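Local coordinates for protein DspB (Aggregatibacter actinomycetemcomitans, PDB 1YHT) that hydrolyses terminal beta-linked N-acetylhexosamine residues as a family 20 glycoside hydrolase, and so releases biofilm cells, probably by cutting the matrix polysaccharide, at residues G47-L52 with E110-L115; F178-D183 with T213-D218; I25-Y30 with F54-N59. All coordinates share one frame; numbering follows the deposited sequence.

Contact 1. Residues G47-L52 with E110-L115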
loop_
_atom_site.group_PDB
_atom_site.type_symbol
_atom_site.label_atom_id
_atom_site.label_comp_id
_atom_site.label_asym_id
_atom_site.label_seq_id
_atom_site.Cartn_x
_atom_site.Cartn_y
_atom_site.Cartn_z
ATOM N N GLY A 47 -3.270 -14.318 -10.888
ATOM C CA GLY A 47 -2.666 -13.020 -10.515
ATOM C C GLY A 47 -1.171 -13.117 -10.413
ATOM O O GLY A 47 -0.579 -14.231 -10.551
ATOM N N ASN A 48 -0.521 -11.981 -10.121
ATOM C CA ASN A 48 0.926 -11.984 -10.063
ATOM C C ASN A 48 1.629 -11.102 -9.025
ATOM O O ASN A 48 2.851 -11.082 -9.021
ATOM C CB ASN A 48 1.501 -11.745 -11.440
ATOM C CG ASN A 48 0.905 -10.587 -12.055
ATOM O OD1 ASN A 48 0.585 -9.631 -11.360
ATOM N ND2 ASN A 48 0.675 -10.662 -13.352
ATOM N N PHE A 49 0.887 -10.433 -8.137
ATOM C CA PHE A 49 1.530 -9.677 -7.073
ATOM C C PHE A 49 0.780 -9.635 -5.763
ATOM O O PHE A 49 -0.460 -9.748 -5.696
ATOM C CB PHE A 49 1.963 -8.268 -7.543
ATOM C CG PHE A 49 0.850 -7.265 -7.666
ATOM C CD1 PHE A 49 0.409 -6.576 -6.544
ATOM C CD2 PHE A 49 0.318 -6.930 -8.903
ATOM C CE1 PHE A 49 -0.552 -5.578 -6.632
ATOM C CE2 PHE A 49 -0.658 -5.917 -9.035
ATOM C CZ PHE A 49 -1.133 -5.270 -7.913
ATOM N N LEU A 50 1.591 -9.461 -4.721
ATOM C CA LEU A 50 1.123 -9.163 -3.359
ATOM C C LEU A 50 1.839 -7.862 -2.901
ATOM O O LEU A 50 3.061 -7.850 -2.699
ATOM C CB LEU A 50 1.463 -10.331 -2.421
ATOM C CG LEU A 50 1.136 -10.096 -0.918
ATOM C CD1 LEU A 50 -0.294 -9.761 -0.685
ATOM C CD2 LEU A 50 1.456 -11.385 -0.145
ATOM N N HIS A 51 1.057 -6.793 -2.846
ATOM C CA HIS A 51 1.439 -5.471 -2.347
ATOM C C HIS A 51 1.254 -5.462 -0.834
ATOM O O HIS A 51 0.125 -5.501 -0.292
ATOM C CB HIS A 51 0.597 -4.444 -3.149
ATOM C CG HIS A 51 0.642 -3.011 -2.669
ATOM N ND1 HIS A 51 -0.139 -2.032 -3.265
ATOM C CD2 HIS A 51 1.298 -2.399 -1.648
ATOM C CE1 HIS A 51 0.043 -0.886 -2.633
ATOM N NE2 HIS A 51 0.885 -1.082 -1.630
ATOM N N LEU A 52 2.389 -5.452 -0.143
ATOM C CA LEU A 52 2.428 -5.617 1.312
ATOM C C LEU A 52 2.528 -4.292 1.999
ATOM O O LEU A 52 3.618 -3.688 2.066
ATOM C CB LEU A 52 3.587 -6.488 1.740
ATOM C CG LEU A 52 3.423 -7.134 3.120
ATOM C CD1 LEU A 52 2.257 -8.162 3.131
ATOM C CD2 LEU A 52 4.717 -7.792 3.591
ATOM N N GLU A 110 5.096 -11.838 -7.260
ATOM C CA GLU A 110 5.903 -10.702 -6.871
ATOM C C GLU A 110 5.437 -10.093 -5.548
ATOM O O GLU A 110 4.244 -9.935 -5.303
ATOM C CB GLU A 110 5.814 -9.606 -7.938
ATOM C CG GLU A 110 6.798 -8.468 -7.692
ATOM C CD GLU A 110 6.594 -7.247 -8.550
ATOM O OE1 GLU A 110 5.640 -7.161 -9.338
ATOM O OE2 GLU A 110 7.438 -6.357 -8.415
ATOM N N LEU A 111 6.389 -9.785 -4.684
ATOM C CA LEU A 111 6.128 -9.068 -3.420
ATOM C C LEU A 111 6.479 -7.600 -3.636
ATOM O O LEU A 111 7.593 -7.281 -4.039
ATOM C CB LEU A 111 6.973 -9.657 -2.319
ATOM C CG LEU A 111 6.729 -11.169 -2.045
ATOM C CD1 LEU A 111 7.561 -11.701 -0.841
ATOM C CD2 LEU A 111 5.260 -11.414 -1.773
ATOM N N ILE A 112 5.530 -6.710 -3.388
ATOM C CA ILE A 112 5.774 -5.302 -3.519
ATOM C C ILE A 112 5.686 -4.694 -2.112
ATOM O O ILE A 112 4.596 -4.477 -1.595
ATOM C CB ILE A 112 4.810 -4.620 -4.504
ATOM C CG1 ILE A 112 4.834 -5.355 -5.850
ATOM C CG2 ILE A 112 5.086 -3.095 -4.584
ATOM C CD1 ILE A 112 3.809 -4.892 -6.908
ATOM N N PRO A 113 6.842 -4.389 -1.504
ATOM C CA PRO A 113 6.756 -3.708 -0.198
ATOM C C PRO A 113 6.286 -2.269 -0.354
ATOM O O PRO A 113 6.634 -1.629 -1.344
ATOM C CB PRO A 113 8.196 -3.784 0.344
ATOM C CG PRO A 113 9.068 -3.650 -0.930
ATOM C CD PRO A 113 8.253 -4.587 -1.926
ATOM N N GLU A 114 5.529 -1.767 0.636
ATOM C CA GLU A 114 5.121 -0.374 0.719
ATOM C C GLU A 114 5.624 0.226 1.999
ATOM O O GLU A 114 5.161 -0.135 3.098
ATOM C CB GLU A 114 3.583 -0.148 0.634
ATOM C CG GLU A 114 3.222 1.342 0.587
ATOM C CD GLU A 114 1.744 1.689 0.626
ATOM O OE1 GLU A 114 0.876 0.807 0.438
ATOM O OE2 GLU A 114 1.461 2.890 0.898
ATOM N N LEU A 115 6.538 1.187 1.852
ATOM C CA LEU A 115 7.005 1.987 2.966
ATOM C C LEU A 115 6.364 3.354 2.783
ATOM O O LEU A 115 6.841 4.157 2.018
ATOM C CB LEU A 115 8.545 2.051 2.950
ATOM C CG LEU A 115 9.228 2.611 4.194
ATOM C CD1 LEU A 115 9.056 1.664 5.366
ATOM C CD2 LEU A 115 10.704 2.898 3.911
#

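Contact 2. Residues F178-D183 with T213-D218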
loop_
_atom_site.group_PDB
_atom_site.type_symbol
_atom_site.label_atom_id
_atom_site.label_comp_id
_atom_site.label_asym_id
_atom_site.label_seq_id
_atom_site.Cartn_x
_atom_site.Cartn_y
_atom_site.Cartn_z
ATOM N N PHE A 178 8.829 -1.155 -5.814
ATOM C CA PHE A 178 8.764 -0.721 -4.414
ATOM C C PHE A 178 7.752 0.403 -4.356
ATOM O O PHE A 178 7.831 1.355 -5.131
ATOM C CB PHE A 178 10.178 -0.267 -4.000
ATOM C CG PHE A 178 10.339 0.090 -2.554
ATOM C CD1 PHE A 178 11.171 -0.669 -1.726
ATOM C CD2 PHE A 178 9.767 1.204 -2.051
ATOM C CE1 PHE A 178 11.382 -0.322 -0.390
ATOM C CE2 PHE A 178 9.964 1.580 -0.700
ATOM C CZ PHE A 178 10.770 0.791 0.131
ATOM N N HIS A 179 6.818 0.306 -3.398
ATOM C CA HIS A 179 5.746 1.264 -3.293
ATOM C C HIS A 179 6.136 2.313 -2.248
ATOM O O HIS A 179 6.357 1.985 -1.080
ATOM C CB HIS A 179 4.439 0.545 -2.984
ATOM C CG HIS A 179 3.203 1.342 -3.290
ATOM N ND1 HIS A 179 2.941 2.568 -2.698
ATOM C CD2 HIS A 179 2.170 1.097 -4.126
ATOM C CE1 HIS A 179 1.785 3.024 -3.150
ATOM N NE2 HIS A 179 1.275 2.135 -3.984
ATOM N N ILE A 180 6.222 3.568 -2.701
ATOM C CA ILE A 180 6.607 4.687 -1.862
ATOM C C ILE A 180 5.452 5.434 -1.161
ATOM O O ILE A 180 5.662 6.481 -0.481
ATOM C CB ILE A 180 7.527 5.712 -2.633
ATOM C CG1 ILE A 180 6.753 6.436 -3.734
ATOM C CG2 ILE A 180 8.801 4.983 -3.134
ATOM C CD1 ILE A 180 7.455 7.571 -4.371
ATOM N N GLY A 181 4.267 4.867 -1.233
ATOM C CA GLY A 181 3.121 5.430 -0.585
ATOM C C GLY A 181 2.651 6.680 -1.280
ATOM O O GLY A 181 2.352 6.634 -2.503
ATOM N N GLY A 182 2.587 7.781 -0.506
ATOM C CA GLY A 182 2.171 9.072 -1.038
ATOM C C GLY A 182 0.661 9.349 -0.974
ATOM O O GLY A 182 0.137 10.149 -1.763
ATOM N N ASP A 183 -0.021 8.696 -0.034
ATOM C CA ASP A 183 -1.437 8.950 0.209
ATOM C C ASP A 183 -1.697 9.830 1.406
ATOM O O ASP A 183 -0.975 9.779 2.414
ATOM C CB ASP A 183 -2.232 7.649 0.368
ATOM C CG ASP A 183 -1.752 6.804 1.565
ATOM O OD1 ASP A 183 -0.532 6.784 1.830
ATOM O OD2 ASP A 183 -2.598 6.160 2.237
ATOM N N THR A 213 9.160 2.091 -9.270
ATOM C CA THR A 213 8.429 2.770 -8.214
ATOM C C THR A 213 6.915 2.661 -8.447
ATOM O O THR A 213 6.414 2.871 -9.555
ATOM C CB THR A 213 8.856 4.291 -8.197
ATOM O OG1 THR A 213 10.282 4.402 -8.083
ATOM C CG2 THR A 213 8.161 5.072 -7.104
ATOM N N ARG A 214 6.208 2.323 -7.382
ATOM C CA ARG A 214 4.763 2.447 -7.310
ATOM C C ARG A 214 4.411 3.554 -6.308
ATOM O O ARG A 214 5.118 3.800 -5.309
ATOM C CB ARG A 214 4.096 1.103 -6.961
ATOM C CG ARG A 214 4.206 0.083 -8.065
ATOM C CD ARG A 214 2.911 -0.099 -8.888
ATOM N NE ARG A 214 3.172 -0.897 -10.087
ATOM C CZ ARG A 214 3.019 -2.219 -10.208
ATOM N NH1 ARG A 214 2.500 -2.954 -9.223
ATOM N NH2 ARG A 214 3.390 -2.823 -11.345
ATOM N N MET A 215 3.313 4.242 -6.603
ATOM C CA MET A 215 2.865 5.362 -5.796
ATOM C C MET A 215 1.361 5.596 -5.872
ATOM O O MET A 215 0.787 5.454 -6.932
ATOM C CB MET A 215 3.599 6.624 -6.290
ATOM C CG MET A 215 3.464 7.748 -5.369
ATOM S SD MET A 215 4.390 9.203 -6.006
ATOM C CE MET A 215 3.237 9.715 -7.234
ATOM N N TRP A 216 0.740 5.986 -4.741
ATOM C CA TRP A 216 -0.671 6.340 -4.677
ATOM C C TRP A 216 -0.903 7.625 -5.518
ATOM O O TRP A 216 0.028 8.419 -5.703
ATOM C CB TRP A 216 -1.136 6.540 -3.211
ATOM C CG TRP A 216 -1.083 5.316 -2.332
ATOM C CD1 TRP A 216 -0.312 5.132 -1.226
ATOM C CD2 TRP A 216 -1.841 4.110 -2.494
ATOM N NE1 TRP A 216 -0.552 3.886 -0.678
ATOM C CE2 TRP A 216 -1.480 3.241 -1.438
ATOM C CE3 TRP A 216 -2.850 3.713 -3.385
ATOM C CZ2 TRP A 216 -2.056 1.981 -1.269
ATOM C CZ3 TRP A 216 -3.423 2.497 -3.225
ATOM C CH2 TRP A 216 -3.016 1.613 -2.164
ATOM N N ASN A 217 -2.114 7.823 -6.048
ATOM C CA ASN A 217 -2.344 8.995 -6.951
ATOM C C ASN A 217 -2.538 10.363 -6.298
ATOM O O ASN A 217 -2.653 11.339 -6.993
ATOM C CB ASN A 217 -3.526 8.751 -7.887
ATOM C CG ASN A 217 -4.825 8.655 -7.157
ATOM O OD1 ASN A 217 -5.099 7.657 -6.506
ATOM N ND2 ASN A 217 -5.639 9.714 -7.233
ATOM N N ASP A 218 -2.573 10.426 -4.973
ATOM C CA ASP A 218 -3.107 11.570 -4.266
ATOM C C ASP A 218 -2.393 12.900 -4.623
ATOM O O ASP A 218 -3.036 13.956 -4.674
ATOM C CB ASP A 218 -3.023 11.407 -2.751
ATOM C CG ASP A 218 -3.663 10.154 -2.238
ATOM O OD1 ASP A 218 -4.344 10.238 -1.207
ATOM O OD2 ASP A 218 -3.450 9.079 -2.851
HETATM O O HOH W 1 0.764 10.766 -4.438
#

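Contact 3. Residues I25-Y30 with F54-N59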
loop_
_atom_site.group_PDB
_atom_site.type_symbol
_atom_site.label_atom_id
_atom_site.label_comp_id
_atom_site.label_asym_id
_atom_site.label_seq_id
_atom_site.Cartn_x
_atom_site.Cartn_y
_atom_site.Cartn_z
ATOM N N ILE A 25 -1.089 -5.227 6.559
ATOM C CA ILE A 25 -0.674 -5.959 7.727
ATOM C C ILE A 25 -0.257 -5.015 8.840
ATOM O O ILE A 25 0.117 -5.473 9.876
ATOM C CB ILE A 25 0.422 -7.023 7.428
ATOM C CG1 ILE A 25 1.762 -6.419 6.996
ATOM C CG2 ILE A 25 -0.114 -8.039 6.370
ATOM C CD1 ILE A 25 2.815 -7.441 6.858
ATOM N N ALA A 26 -0.379 -3.706 8.630
ATOM C CA ALA A 26 -0.038 -2.734 9.662
ATOM C C ALA A 26 -1.168 -2.568 10.667
ATOM O O ALA A 26 -0.930 -2.420 11.858
ATOM C CB ALA A 26 0.296 -1.386 9.023
ATOM N N ARG A 27 -2.391 -2.522 10.173
ATOM C CA ARG A 27 -3.585 -2.375 11.020
ATOM C C ARG A 27 -4.123 -3.706 11.571
ATOM O O ARG A 27 -4.889 -3.701 12.528
ATOM C CB ARG A 27 -4.712 -1.710 10.232
ATOM C CG ARG A 27 -4.584 -0.182 10.100
ATOM C CD ARG A 27 -3.309 0.293 9.382
ATOM N NE ARG A 27 -3.519 1.709 9.070
ATOM C CZ ARG A 27 -4.182 2.157 8.020
ATOM N NH1 ARG A 27 -4.599 1.315 7.096
ATOM N NH2 ARG A 27 -4.404 3.465 7.877
ATOM N N HIS A 28 -3.837 -4.804 10.877
ATOM C CA HIS A 28 -4.231 -6.146 11.335
ATOM C C HIS A 28 -3.144 -7.154 10.902
ATOM O O HIS A 28 -2.744 -7.148 9.744
ATOM C CB HIS A 28 -5.557 -6.593 10.731
ATOM C CG HIS A 28 -6.158 -7.775 11.443
ATOM N ND1 HIS A 28 -5.744 -9.076 11.222
ATOM C CD2 HIS A 28 -7.076 -7.837 12.430
ATOM C CE1 HIS A 28 -6.418 -9.891 12.022
ATOM N NE2 HIS A 28 -7.232 -9.162 12.764
ATOM N N PHE A 29 -2.651 -7.984 11.816
ATOM C CA PHE A 29 -1.511 -8.850 11.496
ATOM C C PHE A 29 -1.999 -10.143 10.921
ATOM O O PHE A 29 -3.044 -10.620 11.331
ATOM C CB PHE A 29 -0.704 -9.136 12.763
ATOM C CG PHE A 29 0.654 -9.700 12.514
ATOM C CD1 PHE A 29 1.692 -8.887 12.127
ATOM C CD2 PHE A 29 0.898 -11.062 12.678
ATOM C CE1 PHE A 29 2.956 -9.374 11.919
ATOM C CE2 PHE A 29 2.164 -11.564 12.474
ATOM C CZ PHE A 29 3.191 -10.737 12.095
ATOM N N TYR A 30 -1.225 -10.738 10.012
ATOM C CA TYR A 30 -1.539 -12.029 9.426
ATOM C C TYR A 30 -0.342 -12.980 9.548
ATOM O O TYR A 30 0.824 -12.638 9.261
ATOM C CB TYR A 30 -1.940 -11.890 7.931
ATOM C CG TYR A 30 -3.147 -10.980 7.683
ATOM C CD1 TYR A 30 -4.392 -11.509 7.311
ATOM C CD2 TYR A 30 -3.042 -9.619 7.827
ATOM C CE1 TYR A 30 -5.488 -10.698 7.041
ATOM C CE2 TYR A 30 -4.152 -8.771 7.602
ATOM C CZ TYR A 30 -5.358 -9.310 7.193
ATOM O OH TYR A 30 -6.448 -8.498 6.981
ATOM N N PHE A 54 2.829 -2.909 5.106
ATOM C CA PHE A 54 3.309 -3.347 6.447
ATOM C C PHE A 54 3.630 -2.209 7.412
ATOM O O PHE A 54 3.954 -2.461 8.574
ATOM C CB PHE A 54 4.557 -4.280 6.337
ATOM C CG PHE A 54 5.759 -3.630 5.707
ATOM C CD1 PHE A 54 6.626 -2.842 6.458
ATOM C CD2 PHE A 54 6.017 -3.795 4.373
ATOM C CE1 PHE A 54 7.686 -2.222 5.868
ATOM C CE2 PHE A 54 7.084 -3.172 3.795
ATOM C CZ PHE A 54 7.925 -2.395 4.549
ATOM N N SER A 55 3.527 -0.961 6.930
ATOM C CA SER A 55 3.923 0.200 7.722
ATOM C C SER A 55 2.796 1.280 7.640
ATOM O O SER A 55 2.400 1.707 6.547
ATOM C CB SER A 55 5.247 0.744 7.215
ATOM O OG SER A 55 5.609 1.956 7.873
ATOM N N ASP A 56 2.285 1.689 8.796
ATOM C CA ASP A 56 1.278 2.753 8.837
ATOM C C ASP A 56 1.329 3.387 10.223
ATOM O O ASP A 56 2.303 3.214 10.930
ATOM C CB ASP A 56 -0.132 2.230 8.464
ATOM C CG ASP A 56 -0.967 3.268 7.705
ATOM O OD1 ASP A 56 -1.316 4.296 8.361
ATOM O OD2 ASP A 56 -1.253 3.101 6.449
ATOM N N HIS A 57 0.288 4.097 10.637
ATOM C CA HIS A 57 0.302 4.713 11.950
ATOM C C HIS A 57 0.348 3.718 13.110
ATOM O O HIS A 57 1.085 3.922 14.065
ATOM C CB HIS A 57 -0.926 5.592 12.158
ATOM C CG HIS A 57 -1.065 6.688 11.170
ATOM N ND1 HIS A 57 -0.186 7.744 11.117
ATOM C CD2 HIS A 57 -2.044 6.964 10.279
ATOM C CE1 HIS A 57 -0.601 8.610 10.212
ATOM N NE2 HIS A 57 -1.732 8.172 9.696
ATOM N N GLU A 58 -0.346 2.600 12.963
ATOM C CA GLU A 58 -0.615 1.716 14.072
ATOM C C GLU A 58 0.546 0.741 14.318
ATOM O O GLU A 58 0.748 0.304 15.462
ATOM C CB GLU A 58 -1.899 0.918 13.819
ATOM C CG GLU A 58 -3.202 1.726 13.819
ATOM C CD GLU A 58 -3.462 2.452 12.525
ATOM O OE1 GLU A 58 -2.616 2.436 11.618
ATOM O OE2 GLU A 58 -4.529 3.061 12.409
ATOM N N ASN A 59 1.288 0.390 13.262
ATOM C CA ASN A 59 2.391 -0.543 13.405
ATOM C C ASN A 59 3.347 -0.544 12.206
ATOM O O ASN A 59 3.017 -0.036 11.130
ATOM C CB ASN A 59 1.816 -1.953 13.615
ATOM C CG ASN A 59 2.843 -2.970 14.116
ATOM O OD1 ASN A 59 3.846 -2.638 14.760
ATOM N ND2 ASN A 59 2.552 -4.225 13.871
HETATM O O HOH W 2 0.357 -5.496 12.642
HETATM O O HOH W 3 -4.637 4.838 10.477
#

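Contact 1. Residues G47-L52 with E110-L115
Glu114 reaches across to His51 from the neighbouring strand. CB of Glu114 lies 3.6 Å from NE2 of His51 and close to the carbonyl oxygen of Leu52. CG sits anti to the backbone N (chi1 -174°), and the extended chain crosses obliquely to bring CD of Glu114 to the edge of the His51 imidazole. At the tip, OE1 of Glu114 accepts a hydrogen bond from NE2 of His51 at 2.8 Å. The donor comes from the anti side, out of the carboxylate plane, and the ring and carboxylate planes stand 49° apart.

The backbones are parallel, their axes at 17°. Leu50 donates its N to Glu110 O at 2.8 Å, while Leu50 O receives Ile112 N at 2.8 Å. Leu52 repeats the pattern, its N bonded to Ile112 O and its O to Glu114 N. On the face that carries His51 and Ile112, CD1 of Ile112 meets CD1 of Phe49 at 3.8 Å. On the other face CD2 of Leu111 packs on CB of Leu50 at 4.0 Å.

His53 ND1 also bonds to OE1 of Glu114, Trp216 NE1 bonds to OE2, and Tyr272 OH holds ND1 of His51. A buried carboxylate gripped by three nitrogens, two from strand 49-53 and one from strand 212-216, has little freedom to turn, and these donors probably offset much of the cost of burying its charge.

Contact 2. Residues F178-D183 with T213-D218
Phe178 O accepts Arg214 N at 2.9 Å, opening a pairing whose bridges, Phe178 with Thr213 and His179 with Arg214, are parallel. At His179, CG stands anti to the backbone N (chi1 -161°), swinging the ring across the other strand. CD2 of His179 presses on CB of Arg214 at 3.4 Å, and one ring face covers Arg214 O and Met215 N. This imidazole points edge-to-face at the Trp216 indole, with CE1 of His179 3.5 Å from NE1 of Trp216 and the planes at 54°. In the ring plane ND1 accepts the N-H of Gly181, and NE2 bonds Thr235 OG1; the two hold the imidazole, while Trp216 NE1 bonds Glu114 OE2.

Ile180 N bonds to Arg214 O at 2.8 Å, and CD1 of Ile180 touches CG2 of Thr213 and SD of Met215, 3.8 Å from each. The next strand bond comes from Gly181: Gly181 O takes Trp216 N at 2.8 Å, a step in register that goes with the positive phi of 72°. Gly182 O and Trp216 O share one water. Asp183 lies beside the indole, its CB 3.5 Å from CD1 of Trp216, and a bound acetic acid, probably from the crystallisation liquor, sits near its carboxylate.

Strand 177-181, helix 192-208 and strand 212-216 form a beta-alpha-beta unit of a TIM barrel, and the Gly-Gly-Asp turn stands at the C-terminal strand ends, where family 20 enzymes keep their active site.

Contact 3. Residues I25-Y30 with F54-N59
The guanidinium of Arg27 carries the carboxylate of Asp56 over one face and OE1 of Glu58 at its edge, and the three residues form a salt-bridge network. Over the face the two planes are only 25° apart, a stacked pairing offset toward the rim, with a salt bridge between NH2 of Arg27 and OD1 of Asp56 at 3.2 Å. The edge contact is different: in a second salt bridge NE of Arg27 donates to OE1 of Glu58 at 2.8 Å, nearly in the guanidinium plane, whereas the Glu58 carboxylate is turned 75° away and is met from above its own plane. The bond is bent at the hydrogen. A bend in the arginine chain at chi2 (60°) carries the group back over the second loop. A water closes this side, 2.9 Å from NH2 of Arg27 and 2.6 Å from OE2 of Glu58.

Asp56 is itself held from several directions. Its OD1 accepts the backbone N of His57 at 2.8 Å and also binds His120, while OD2 takes NE2 of His53. These bonds hold the carboxylate in place against the guanidinium, whose NH1 pairs with Asp24.

Next to the ionic cluster, CB of Ala26 packs on CB of Asp56 at 3.7 Å, and CG1 of Ile25 meets CB of Phe54 at 3.6 Å. A second water links Ile25 O with ND2 of Asn59, which also reaches Pro90 O. The backbone N of Asn59, by contrast, is buried without a partner.

Both segments are loops leaving adjacent parallel strands, 18-24 and 49-53. The first leads into helix 32-44 and touches helix 339-358 through His28 and Tyr30; the second bonds to Ala123 at the start of helix 122-132.

Contacts 1 and 2 belong to one curled parallel sheet, their strands 110-117 and 177-181 being direct neighbours; their centres are about 12 Å apart. Contact 3 joins loops that extend strands 18-24 and 49-53. Its centre is about 15 Å from that of contact 1 and about 17 Å from that of contact 2. Along the chain, contacts 1 and 3 cross, their segments alternating, and contact 2 follows both. Direct touches tie contact 1 to each of the others: His51 to His179, Pro113 to Phe54 and Leu52 to Ile25. Contacts 1 and 2 thus lie on TIM-barrel strands and contact 3 on the loops after two of them, consistent with shaping one pocket at the C-terminal end.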